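Side-chain contact in putative acetyl transferase (PDB 1VKC), which is a GNAT-family protein that probably transfers an acyl group other than aminoacyl, most likely acetyl, to an acceptor not yet identified: residues I79-D84 against Y88-Y93. Sequence-based numbering, arbitrary orientation.
Sequences ICITLD and YVKIAY
Tyr88 gives its backbone N-H to Asp84 O, 2.9 Å from Tyr88 N, but the donor stands above the carbonyl plane and the N-H···O angle is only 135°. Asp84 O also lies over one face of the Tyr88 ring, 3.9 Å from Tyr88 CG. Val89 O accepts a straighter bond from the Asp84 N-H, while Leu83 CD2 rests against the Val89 carbonyl. At Lys90 the aliphatic chain crosses Ile81, Lys90 CG lying 3.6 Å from Ile81 CG2, and the ammonium goes on to the carbonyl of Arg123. Ile91 pairs with Thr82 through two nearly straight backbone bonds, and its side chain packs on both Thr82 and Asp84. With chi1 at 63°, Ile91 CG1 sits between its backbone N and carbonyl carbon and runs alongside Thr82, 3.8 Å from Thr82 CG2. The Ile91 CG2 branch meets Asp84 CB, also at 3.8 Å, and Ile91 CD1 touches Asp84 OD2. That carboxylate is fixed from elsewhere: OD1 accepts the backbone N-H groups of Val86 and Asp87, and OD2 forms a salt bridge with Lys127. Replacing Ile91 by alanine is likely to open a gap beside Thr82 CG2 and take away part of the apolar packing on Asp84 CB. Ala92, on the face shared with Ile81 and Lys90, sets Ala92 CB 3.7 Å from Ile79 CG2, beneath helix 108-122. Tyr93 closes the series with paired bonds to Cys80, Tyr93 N lying 2.6 Å from Cys80 O; its ring leads away from the first strand to meet Tyr95 edge-to-face. Strands 73-83 and 90-99 thus form an antiparallel beta hairpin, its turn end tied by Asp84, in the central mixed sheet of the GNAT fold.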
ATOM      1  N   ILE A  79      11.713  -9.939  15.742  1.00 20.93           N
ATOM      2  CA  ILE A  79      12.705 -10.963  16.061  1.00 22.05           C
ATOM      3  C   ILE A  79      12.027 -12.252  16.501  1.00 22.76           C
ATOM      4  O   ILE A  79      11.055 -12.217  17.277  1.00 19.84           O
ATOM      5  CB  ILE A  79      13.602 -10.514  17.229  1.00 24.48           C
ATOM      6  CG1 ILE A  79      14.084  -9.087  17.046  1.00 24.53           C
ATOM      7  CG2 ILE A  79      14.796 -11.481  17.398  1.00 25.53           C
ATOM      8  CD1 ILE A  79      14.450  -8.443  18.331  1.00 28.09           C
ATOM      9  N   CYS A  80      12.568 -13.374  16.030  1.00 24.90           N
ATOM     10  CA  CYS A  80      12.162 -14.716  16.446  1.00 24.88           C
ATOM     11  C   CYS A  80      13.368 -15.513  16.936  1.00 24.86           C
ATOM     12  O   CYS A  80      14.323 -15.724  16.173  1.00 25.27           O
ATOM     13  CB  CYS A  80      11.554 -15.474  15.258  1.00 27.66           C
ATOM     14  SG  CYS A  80      10.865 -17.089  15.650  1.00 34.76           S
ATOM     15  N   ILE A  81      13.312 -15.980  18.185  1.00 22.43           N
ATOM     16  CA  ILE A  81      14.347 -16.871  18.733  1.00 22.56           C
ATOM     17  C   ILE A  81      14.034 -18.291  18.309  1.00 22.62           C
ATOM     18  O   ILE A  81      12.946 -18.795  18.577  1.00 22.58           O
ATOM     19  CB  ILE A  81      14.404 -16.791  20.288  1.00 26.07           C
ATOM     20  CG1 ILE A  81      14.763 -15.376  20.758  1.00 27.39           C
ATOM     21  CG2 ILE A  81      15.372 -17.848  20.860  1.00 26.79           C
ATOM     22  CD1 ILE A  81      16.131 -14.896  20.345  1.00 27.53           C
ATOM     23  N   THR A  82      14.976 -18.935  17.629  1.00 21.29           N
ATOM     24  CA  THR A  82      14.761 -20.287  17.127  1.00 23.12           C
ATOM     25  C   THR A  82      16.081 -21.029  17.043  1.00 21.37           C
ATOM     26  O   THR A  82      17.092 -20.558  17.612  1.00 24.12           O
ATOM     27  CB  THR A  82      14.000 -20.241  15.755  1.00 25.37           C
ATOM     28  OG1 THR A  82      13.737 -21.567  15.294  1.00 26.00           O
ATOM     29  CG2 THR A  82      14.863 -19.626  14.658  1.00 25.79           C
ATOM     30  N   LEU A  83      16.080 -22.215  16.423  1.00 21.68           N
ATOM     31  CA  LEU A  83      17.311 -22.987  16.225  1.00 21.36           C
ATOM     32  C   LEU A  83      17.788 -22.941  14.794  1.00 22.90           C
ATOM     33  O   LEU A  83      16.992 -22.974  13.864  1.00 20.82           O
ATOM     34  CB  LEU A  83      17.134 -24.448  16.639  1.00 23.51           C
ATOM     35  CG  LEU A  83      17.011 -24.705  18.134  1.00 24.58           C
ATOM     36  CD1 LEU A  83      16.516 -26.134  18.363  1.00 25.26           C
ATOM     37  CD2 LEU A  83      18.322 -24.456  18.852  1.00 27.28           C
ATOM     38  N   ASP A  84      19.105 -22.903  14.625  1.00 23.79           N
ATOM     39  CA  ASP A  84      19.718 -22.872  13.313  1.00 22.90           C
ATOM     40  C   ASP A  84      19.612 -24.249  12.652  1.00 22.61           C
ATOM     41  O   ASP A  84      19.938 -25.264  13.261  1.00 21.58           O
ATOM     42  CB  ASP A  84      21.183 -22.467  13.439  1.00 24.48           C
ATOM     43  CG  ASP A  84      21.764 -21.996  12.140  1.00 24.73           C
ATOM     44  OD1 ASP A  84      22.265 -22.830  11.366  1.00 22.83           O
ATOM     45  OD2 ASP A  84      21.768 -20.783  11.813  1.00 26.25           O
ATOM     46  N   TYR A  88      22.473 -25.903  14.591  1.00 20.89           N
ATOM     47  CA  TYR A  88      21.694 -26.352  15.765  1.00 21.55           C
ATOM     48  C   TYR A  88      22.045 -25.584  17.057  1.00 23.14           C
ATOM     49  O   TYR A  88      22.217 -26.175  18.117  1.00 25.54           O
ATOM     50  CB  TYR A  88      21.848 -27.882  15.930  1.00 20.20           C
ATOM     51  CG  TYR A  88      21.293 -28.601  14.728  1.00 19.45           C
ATOM     52  CD1 TYR A  88      22.067 -28.767  13.581  1.00 21.05           C
ATOM     53  CD2 TYR A  88      19.979 -29.061  14.701  1.00 19.42           C
ATOM     54  CE1 TYR A  88      21.560 -29.381  12.452  1.00 18.80           C
ATOM     55  CE2 TYR A  88      19.457 -29.703  13.542  1.00 18.13           C
ATOM     56  CZ  TYR A  88      20.250 -29.849  12.450  1.00 19.22           C
ATOM     57  OH  TYR A  88      19.775 -30.465  11.332  1.00 22.12           O
ATOM     58  N   VAL A  89      22.188 -24.268  16.929  1.00 21.90           N
ATOM     59  CA  VAL A  89      22.404 -23.392  18.068  1.00 22.21           C
ATOM     60  C   VAL A  89      21.269 -22.399  18.058  1.00 23.04           C
ATOM     61  O   VAL A  89      20.609 -22.201  17.035  1.00 22.33           O
ATOM     62  CB  VAL A  89      23.767 -22.612  18.024  1.00 21.92           C
ATOM     63  CG1 VAL A  89      24.948 -23.529  18.294  1.00 24.19           C
ATOM     64  CG2 VAL A  89      23.947 -21.816  16.708  1.00 21.17           C
ATOM     65  N   LYS A  90      21.017 -21.802  19.201  1.00 20.64           N
ATOM     66  CA  LYS A  90      19.981 -20.787  19.304  1.00 22.85           C
ATOM     67  C   LYS A  90      20.399 -19.609  18.426  1.00 19.83           C
ATOM     68  O   LYS A  90      21.581 -19.236  18.408  1.00 19.02           O
ATOM     69  CB  LYS A  90      19.814 -20.345  20.741  1.00 25.67           C
ATOM     70  CG  LYS A  90      18.585 -19.462  20.966  1.00 29.16           C
ATOM     71  CD  LYS A  90      18.521 -18.947  22.414  1.00 31.95           C
ATOM     72  CE  LYS A  90      18.347 -20.057  23.406  1.00 32.39           C
ATOM     73  NZ  LYS A  90      17.953 -19.507  24.729  1.00 34.03           N
ATOM     74  N   ILE A  91      19.438 -19.065  17.669  1.00 18.25           N
ATOM     75  CA  ILE A  91      19.658 -17.874  16.848  1.00 20.05           C
ATOM     76  C   ILE A  91      18.479 -16.950  16.980  1.00 17.51           C
ATOM     77  O   ILE A  91      17.429 -17.351  17.468  1.00 23.08           O
ATOM     78  CB  ILE A  91      19.870 -18.246  15.366  1.00 21.42           C
ATOM     79  CG1 ILE A  91      18.615 -18.918  14.780  1.00 21.23           C
ATOM     80  CG2 ILE A  91      21.137 -19.129  15.224  1.00 23.38           C
ATOM     81  CD1 ILE A  91      18.694 -19.138  13.215  1.00 23.08           C
ATOM     82  N   ALA A  92      18.670 -15.705  16.593  1.00 18.35           N
ATOM     83  CA  ALA A  92      17.572 -14.776  16.469  1.00 18.74           C
ATOM     84  C   ALA A  92      17.371 -14.586  14.981  1.00 19.52           C
ATOM     85  O   ALA A  92      18.287 -14.159  14.294  1.00 19.17           O
ATOM     86  CB  ALA A  92      17.900 -13.491  17.096  1.00 19.43           C
ATOM     87  N   TYR A  93      16.181 -14.908  14.492  1.00 19.25           N
ATOM     88  CA  TYR A  93      15.835 -14.664  13.104  1.00 18.02           C
ATOM     89  C   TYR A  93      15.026 -13.347  13.026  1.00 19.00           C
ATOM     90  O   TYR A  93      14.063 -13.150  13.771  1.00 19.72           O
ATOM     91  CB  TYR A  93      15.034 -15.822  12.548  1.00 22.22           C
ATOM     92  CG  TYR A  93      14.842 -15.742  11.048  1.00 22.75           C
ATOM     93  CD1 TYR A  93      13.672 -15.219  10.500  1.00 24.88           C
ATOM     94  CD2 TYR A  93      15.837 -16.174  10.178  1.00 24.05           C
ATOM     95  CE1 TYR A  93      13.497 -15.154   9.120  1.00 23.62           C
ATOM     96  CE2 TYR A  93      15.674 -16.092   8.793  1.00 23.58           C
ATOM     97  CZ  TYR A  93      14.509 -15.581   8.280  1.00 23.06           C
ATOM     98  OH  TYR A  93      14.347 -15.518   6.908  1.00 27.19           O
TER